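Side-chain contacts in phosphatase YwpJ (PDB 1NRW), which removes phosphate from phosphorylated five- and six-carbon sugars and from nucleoside monophosphates in vitro, as a magnesium-dependent member of the HAD superfamily's Cof family: residues Pro115-Gly118 / Arg119-Leu122; Thr272-Asn275 / Asp276-Gly279; Val280-Met283 / Met284-Leu288. All coordinates share one frame; numbering follows the deposited sequence. Where two conformers were deposited one is given.

Contact 1 (Pro115-Gly118 / Arg119-Leu122)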
loop_
_atom_site.group_PDB
_atom_site.type_symbol
_atom_site.label_atom_id
_atom_site.label_comp_id
_atom_site.label_asym_id
_atom_site.label_seq_id
_atom_site.Cartn_x
_atom_site.Cartn_y
_atom_site.Cartn_z
ATOM N N PRO A 115 -4.619 -15.070 11.399
ATOM C CA PRO A 115 -5.037 -15.797 12.602
ATOM C C PRO A 115 -5.320 -14.828 13.759
ATOM O O PRO A 115 -5.748 -15.241 14.835
ATOM C CB PRO A 115 -3.840 -16.689 12.885
ATOM C CG PRO A 115 -2.693 -15.797 12.521
ATOM C CD PRO A 115 -3.154 -15.137 11.231
ATOM N N GLN A 116 -5.078 -13.539 13.532
ATOM C CA GLN A 116 -5.295 -12.525 14.564
ATOM C C GLN A 116 -6.770 -12.232 14.845
ATOM O O GLN A 116 -7.630 -12.431 13.983
ATOM C CB GLN A 116 -4.592 -11.219 14.173
ATOM C CG GLN A 116 -3.153 -11.078 14.659
ATOM C CD GLN A 116 -2.270 -12.249 14.282
ATOM O OE1 GLN A 116 -1.972 -13.105 15.110
ATOM N NE2 GLN A 116 -1.852 -12.292 13.029
ATOM N N ASN A 117 -7.066 -11.767 16.059
ATOM C CA ASN A 117 -8.441 -11.421 16.400
ATOM C C ASN A 117 -8.687 -9.937 16.103
ATOM O O ASN A 117 -7.785 -9.228 15.646
ATOM C CB ASN A 117 -8.768 -11.749 17.876
ATOM C CG ASN A 117 -7.896 -10.998 18.873
ATOM O OD1 ASN A 117 -7.530 -9.842 18.662
ATOM N ND2 ASN A 117 -7.585 -11.653 19.993
ATOM N N GLY A 118 -9.909 -9.478 16.352
ATOM C CA GLY A 118 -10.258 -8.095 16.076
ATOM C C GLY A 118 -9.382 -7.041 16.726
ATOM O O GLY A 118 -8.965 -6.082 16.070
ATOM N N ARG A 119 -9.106 -7.202 18.017
ATOM C CA ARG A 119 -8.274 -6.240 18.738
ATOM C C ARG A 119 -6.884 -6.144 18.124
ATOM O O ARG A 119 -6.345 -5.051 17.929
ATOM C CB ARG A 119 -8.147 -6.648 20.215
ATOM C CG ARG A 119 -7.157 -5.796 21.016
ATOM C CD ARG A 119 -7.576 -4.338 21.040
ATOM N NE ARG A 119 -8.892 -4.177 21.650
ATOM C CZ ARG A 119 -9.713 -3.165 21.394
ATOM N NH1 ARG A 119 -9.351 -2.218 20.539
ATOM N NH2 ARG A 119 -10.905 -3.109 21.979
ATOM N N GLU A 120 -6.306 -7.301 17.820
ATOM C CA GLU A 120 -4.973 -7.364 17.243
ATOM C C GLU A 120 -4.934 -6.738 15.852
ATOM O O GLU A 120 -4.001 -6.008 15.529
ATOM C CB GLU A 120 -4.514 -8.825 17.205
ATOM C CG GLU A 120 -4.411 -9.403 18.615
ATOM C CD GLU A 120 -4.367 -10.915 18.663
ATOM O OE1 GLU A 120 -4.660 -11.570 17.639
ATOM O OE2 GLU A 120 -4.052 -11.443 19.749
ATOM N N LEU A 121 -5.948 -7.023 15.042
ATOM C CA LEU A 121 -6.013 -6.466 13.691
ATOM C C LEU A 121 -6.211 -4.953 13.753
ATOM O O LEU A 121 -5.683 -4.217 12.914
ATOM C CB LEU A 121 -7.141 -7.129 12.893
ATOM C CG LEU A 121 -6.884 -8.594 12.517
ATOM C CD1 LEU A 121 -8.153 -9.231 11.967
ATOM C CD2 LEU A 121 -5.754 -8.665 11.491
ATOM N N LEU A 122 -6.960 -4.483 14.746
ATOM C CA LEU A 122 -7.175 -3.047 14.891
ATOM C C LEU A 122 -5.864 -2.384 15.295
ATOM O O LEU A 122 -5.580 -1.257 14.888
ATOM C CB LEU A 122 -8.250 -2.753 15.946
ATOM C CG LEU A 122 -8.651 -1.280 16.099
ATOM C CD1 LEU A 122 -9.211 -0.769 14.780
ATOM C CD2 LEU A 122 -9.690 -1.134 17.197
HETATM O O HOH W 1 -5.393 -14.345 17.659
HETATM O O HOH W 2 -2.667 -13.533 17.763
#
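Asn-117 and Glu-120 close a capping box at the start of helix 118-132, just after strand 112-114 of the six-stranded sheet. Each side chain takes a backbone N-H from the other residue. Asn-117 OD1 accepts from Glu-120 N at 2.9 Å, the N-H coming in nearly head-on to the C=O (170°). In return, Glu-120 OE1 receives Asn-117 N at 2.9 Å, a donor that arrives from above the carboxylate plane.

The Glu-120 side chain starts with CB beside Asn-117 OD1 and O. With CG anti to the carbonyl carbon (chi1 -63°), the chain turns back past the N-cap, and CG comes 3.2 Å from Asn-117 OD1. From there it runs extended to CD, which sits against the Asn-117 amide; carboxylate and amide are stacked, their planes 25° apart. At the tip the two oxygens part company. OE2 lies near Asn-117 ND2, 3.5 Å off, while OE1 carries the polar load: besides Asn-117 N it meets two waters, one also touching Pro-115 O and the other Gln-116 OE1. Gln-116 CG lies alongside, 3.4 Å from Glu-120 OE1.

Behind the box the first helical turn is tied by Leu-121 N to Asn-117 O and Leu-122 N to Gly-118 O. Leu-121, the buried member, turns inward between strand 103-108 and helix 138-150, and its CG packs on Gln-116 CB at 3.9 Å.

Contact 2 (Thr272-Asn275 / Asp276-Gly279)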
loop_
_atom_site.group_PDB
_atom_site.type_symbol
_atom_site.label_atom_id
_atom_site.label_comp_id
_atom_site.label_asym_id
_atom_site.label_seq_id
_atom_site.Cartn_x
_atom_site.Cartn_y
_atom_site.Cartn_z
ATOM N N THR A 272 4.792 18.468 -1.114
ATOM C CA THR A 272 3.482 19.098 -1.090
ATOM C C THR A 272 2.972 19.222 0.350
ATOM O O THR A 272 3.719 18.986 1.302
ATOM C CB THR A 272 2.486 18.300 -1.977
ATOM O OG1 THR A 272 1.249 19.015 -2.089
ATOM C CG2 THR A 272 2.226 16.911 -1.392
ATOM N N LEU A 273 1.712 19.619 0.506
ATOM C CA LEU A 273 1.110 19.788 1.825
ATOM C C LEU A 273 0.839 18.425 2.467
ATOM O O LEU A 273 1.054 17.392 1.841
ATOM C CB LEU A 273 -0.204 20.568 1.700
ATOM C CG LEU A 273 -0.114 21.846 0.853
ATOM C CD1 LEU A 273 -1.472 22.526 0.776
ATOM C CD2 LEU A 273 0.921 22.779 1.460
ATOM N N THR A 274 0.383 18.421 3.717
ATOM C CA THR A 274 0.082 17.154 4.390
ATOM C C THR A 274 -1.164 16.532 3.769
ATOM O O THR A 274 -1.919 17.203 3.058
ATOM C CB THR A 274 -0.204 17.344 5.896
ATOM O OG1 THR A 274 -1.395 18.125 6.062
ATOM C CG2 THR A 274 0.959 18.034 6.582
ATOM N N ASN A 275 -1.394 15.252 4.047
ATOM C CA ASN A 275 -2.573 14.601 3.496
ATOM C C ASN A 275 -3.837 15.319 3.947
ATOM O O ASN A 275 -4.766 15.497 3.158
ATOM C CB ASN A 275 -2.616 13.110 3.880
ATOM C CG ASN A 275 -2.555 12.867 5.385
ATOM O OD1 ASN A 275 -2.022 13.673 6.147
ATOM N ND2 ASN A 275 -3.085 11.723 5.812
ATOM N N ASP A 276 -3.869 15.743 5.208
ATOM C CA ASP A 276 -5.038 16.440 5.745
ATOM C C ASP A 276 -5.296 17.796 5.091
ATOM O O ASP A 276 -6.437 18.263 5.041
ATOM C CB ASP A 276 -4.901 16.606 7.260
ATOM C CG ASP A 276 -5.120 15.304 8.007
ATOM O OD1 ASP A 276 -5.503 14.305 7.362
ATOM O OD2 ASP A 276 -4.918 15.276 9.238
ATOM N N GLU A 277 -4.236 18.430 4.599
ATOM C CA GLU A 277 -4.364 19.726 3.940
ATOM C C GLU A 277 -4.533 19.558 2.431
ATOM O O GLU A 277 -4.295 20.488 1.663
ATOM C CB GLU A 277 -3.136 20.596 4.236
ATOM C CG GLU A 277 -3.037 21.038 5.686
ATOM C CD GLU A 277 -4.151 21.992 6.084
ATOM O OE1 GLU A 277 -4.376 22.176 7.298
ATOM O OE2 GLU A 277 -4.798 22.564 5.186
ATOM N N HIS A 278 -4.945 18.363 2.018
ATOM C CA HIS A 278 -5.163 18.056 0.606
ATOM C C HIS A 278 -3.910 18.153 -0.253
ATOM O O HIS A 278 -3.939 18.717 -1.353
ATOM C CB HIS A 278 -6.262 18.969 0.050
ATOM C CG HIS A 278 -7.427 19.120 0.976
ATOM N ND1 HIS A 278 -7.798 20.333 1.518
ATOM C CD2 HIS A 278 -8.257 18.199 1.517
ATOM C CE1 HIS A 278 -8.802 20.150 2.357
ATOM N NE2 HIS A 278 -9.101 18.864 2.375
ATOM N N GLY A 279 -2.820 17.575 0.244
ATOM C CA GLY A 279 -1.561 17.594 -0.484
ATOM C C GLY A 279 -1.655 17.046 -1.897
ATOM O O GLY A 279 -1.009 17.553 -2.815
#
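Thr-272 OG1 donates to Gly-279 O at 2.8 Å, closing a compact loop that carries the chain from edge strand 270-271 of the Rossmann-like HAD core into helix 279-286. A first torsion that sets OG1 anti to the backbone N (chi1 -173°) carries the hydroxyl to Gly-279 O, and the bond meets that oxygen at 117°, well to one side of the C=O direction. The same hydroxyl is hydrogen-bonded to His-282 ND1, one turn into the helix. With a valine here, Gly-279 O and His-282 ND1 would probably both lose their hydroxyl partner, leaving the His-282 ring less firmly fixed in its rotation.

Farther along, Thr-274 O gathers two backbone donors: Gly-279 N at 3.0 Å and, more weakly, Glu-277 N. That second N-H also meets Thr-274 OG1, 3.2 Å from Glu-277 N, so it is shared between the hydroxyl and the carbonyl of one residue. His-278 N bonds to Asn-275 O from well above the carbonyl plane, 63° out of it, as the chain turns through a left-handed backbone conformation at His-278.

Asn-275 and Asp-276 lie side by side and point the same way, amide and carboxylate planes nearly parallel. Asn-275 OD1 accepts from Asn-133 ND2, just past helix 118-132. Asn-275 ND2 donates to Leu-16 O and Asp-276 OD1 takes Ser-18 N, tying the loop to the chain after helix 11-15, near the metal site.

Outermost is packing. Leu-273 CB sits 3.9 Å from Glu-277 CB, and the CA of Gly-279 makes a C-H...O contact with Leu-273 O at 3.5 Å.

Contact 3 (Val280-Met283 / Met284-Leu288). With PO4 (phosphate ion), chain C.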
loop_
_atom_site.group_PDB
_atom_site.type_symbol
_atom_site.label_atom_id
_atom_site.label_comp_id
_atom_site.label_asym_id
_atom_site.label_seq_id
_atom_site.Cartn_x
_atom_site.Cartn_y
_atom_site.Cartn_z
ATOM N N VAL A 280 -2.452 16.002 -2.094
ATOM C CA VAL A 280 -2.584 15.441 -3.432
ATOM C C VAL A 280 -3.188 16.478 -4.381
ATOM O O VAL A 280 -2.703 16.657 -5.502
ATOM C CB VAL A 280 -3.436 14.148 -3.416
ATOM C CG1 VAL A 280 -3.704 13.684 -4.832
ATOM C CG2 VAL A 280 -2.684 13.053 -2.646
ATOM N N ALA A 281 -4.234 17.171 -3.938
ATOM C CA ALA A 281 -4.848 18.201 -4.772
ATOM C C ALA A 281 -3.838 19.332 -5.029
ATOM O O ALA A 281 -3.713 19.821 -6.158
ATOM C CB ALA A 281 -6.098 18.756 -4.096
ATOM N N HIS A 282 -3.111 19.738 -3.988
ATOM C CA HIS A 282 -2.115 20.803 -4.134
ATOM C C HIS A 282 -1.077 20.421 -5.183
ATOM O O HIS A 282 -0.691 21.243 -6.013
ATOM C CB HIS A 282 -1.420 21.100 -2.796
ATOM C CG HIS A 282 -0.252 22.032 -2.920
ATOM N ND1 HIS A 282 1.029 21.592 -3.167
ATOM C CD2 HIS A 282 -0.182 23.385 -2.879
ATOM C CE1 HIS A 282 1.840 22.631 -3.272
ATOM N NE2 HIS A 282 1.130 23.732 -3.101
HETATM N N MSE A 283 -0.625 19.172 -5.149
HETATM C CA MSE A 283 0.356 18.720 -6.124
HETATM C C MSE A 283 -0.212 18.822 -7.540
HETATM O O MSE A 283 0.450 19.307 -8.454
HETATM C CB MSE A 283 0.756 17.275 -5.851
HETATM C CG MSE A 283 1.609 16.683 -6.954
HETATM SE SE MSE A 283 1.657 14.773 -6.834
HETATM C CE MSE A 283 -0.219 14.422 -7.119
HETATM N N MSE A 284 -1.444 18.353 -7.718
HETATM C CA MSE A 284 -2.087 18.391 -9.028
HETATM C C MSE A 284 -2.165 19.784 -9.630
HETATM O O MSE A 284 -1.918 19.974 -10.823
HETATM C CB MSE A 284 -3.507 17.825 -8.938
HETATM C CG MSE A 284 -3.560 16.348 -8.648
HETATM SE SE MSE A 284 -2.851 15.361 -10.127
HETATM C CE MSE A 284 -0.981 15.586 -9.768
ATOM N N LYS A 285 -2.507 20.756 -8.796
ATOM C CA LYS A 285 -2.672 22.124 -9.258
ATOM C C LYS A 285 -1.452 23.020 -9.161
ATOM O O LYS A 285 -1.326 23.970 -9.931
ATOM C CB LYS A 285 -3.815 22.787 -8.483
ATOM C CG LYS A 285 -5.150 22.062 -8.606
ATOM C CD LYS A 285 -6.268 22.803 -7.878
ATOM C CE LYS A 285 -6.015 22.877 -6.380
ATOM N NZ LYS A 285 -7.156 23.522 -5.667
ATOM N N HIS A 286 -0.545 22.710 -8.241
ATOM C CA HIS A 286 0.604 23.575 -8.020
ATOM C C HIS A 286 2.015 22.993 -8.041
ATOM O O HIS A 286 2.958 23.678 -7.639
ATOM C CB HIS A 286 0.381 24.327 -6.701
ATOM C CG HIS A 286 -0.890 25.119 -6.672
ATOM N ND1 HIS A 286 -1.087 26.234 -7.455
ATOM C CD2 HIS A 286 -2.050 24.924 -5.997
ATOM C CE1 HIS A 286 -2.312 26.694 -7.267
ATOM N NE2 HIS A 286 -2.918 25.915 -6.387
ATOM N N LEU A 287 2.181 21.762 -8.520
ATOM C CA LEU A 287 3.514 21.162 -8.577
ATOM C C LEU A 287 3.833 20.441 -9.883
ATOM O O LEU A 287 5.003 20.226 -10.205
ATOM C CB LEU A 287 3.717 20.174 -7.423
ATOM C CG LEU A 287 3.805 20.765 -6.019
ATOM C CD1 LEU A 287 3.965 19.631 -5.009
ATOM C CD2 LEU A 287 4.993 21.733 -5.926
ATOM N N LEU A 288 2.807 20.053 -10.628
ATOM C CA LEU A 288 3.038 19.340 -11.877
ATOM C C LEU A 288 2.722 20.182 -13.104
ATOM O O LEU A 288 2.197 21.303 -12.927
ATOM C CB LEU A 288 2.211 18.052 -11.901
ATOM C CG LEU A 288 2.449 17.094 -10.730
ATOM C CD1 LEU A 288 1.761 15.779 -11.030
ATOM C CD2 LEU A 288 3.935 16.858 -10.529
ATOM O OXT LEU A 288 3.005 19.705 -14.227
HETATM P P PO4 C . -6.068 26.809 -4.660
HETATM O O1 PO4 C . -5.414 28.127 -4.851
HETATM O O2 PO4 C . -5.310 25.767 -5.395
HETATM O O3 PO4 C . -6.090 26.475 -3.213
HETATM O O4 PO4 C . -7.458 26.866 -5.179
#
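The CB of His-286 is a bump set over one face of the His-282 ring, 4.0 Å from its centroid and 23° off the normal, a CH-pi contact toward the rim. Leu-287 fills the angle beside that ring, its CG 3.9 Å from His-282 CE1, and brings CD1 to 4.1 Å from Met-283 CB.

On the other flank the two selenomethionines lie side by side, pointing the same way. In Met-284 the first torsion (chi1 -68°) keeps CG beside the backbone N and 3.3 Å from Val-280 O; the chain bends only beyond it. Leu-288 comes across the shaft of Met-283, CG to CG. This is the inner side of the C-terminal helix of the HAD core and the tail beyond it: Met-283, Met-284 and Leu-288 press on Ile-7 of strand 6-10, Met-284 also on Ala-29 and Ala-33 of helix 24-35.

Where the helix runs out, Met-283 O is shared by Leu-287 N, at 3.0 Å, and a weak bond from Leu-288 N.

On the exposed side Lys-285 and His-286, both assigned to phosphate binding in this enzyme, hold a phosphate ion that itself probably came from the crystallisation liquor. Lys-285 bends at chi3, and its NZ lies 2.9 Å from phosphate O2. The same oxygen sits at the edge of the His-286 ring, in its plane, 2.6 Å from NE2, so a lysine and a histidine grip it together while Lys-285 CB lies over a face of the imidazole.

Contacts 2 and 3 are neighbours in the catalytic core, their centres about 10 Å apart: the loop 272-279 delivers the chain into helix 279-286, and Leu-273 CG also packs on His-282 CG. Contact 1 lies about 30 Å from contact 2 and 37 Å from contact 3, centre to centre, on the six-stranded sheet's part of the chain. It is a surface helix start, held by side-chain caps and water. Contact 2, partly buried, relies on backbone carbonyls and on amide and carboxylate groups turned toward neighbouring loops. Contact 3 divides its chemistry, with apolar side chains against the eight-stranded sheet and basic ones gripping an anion outside.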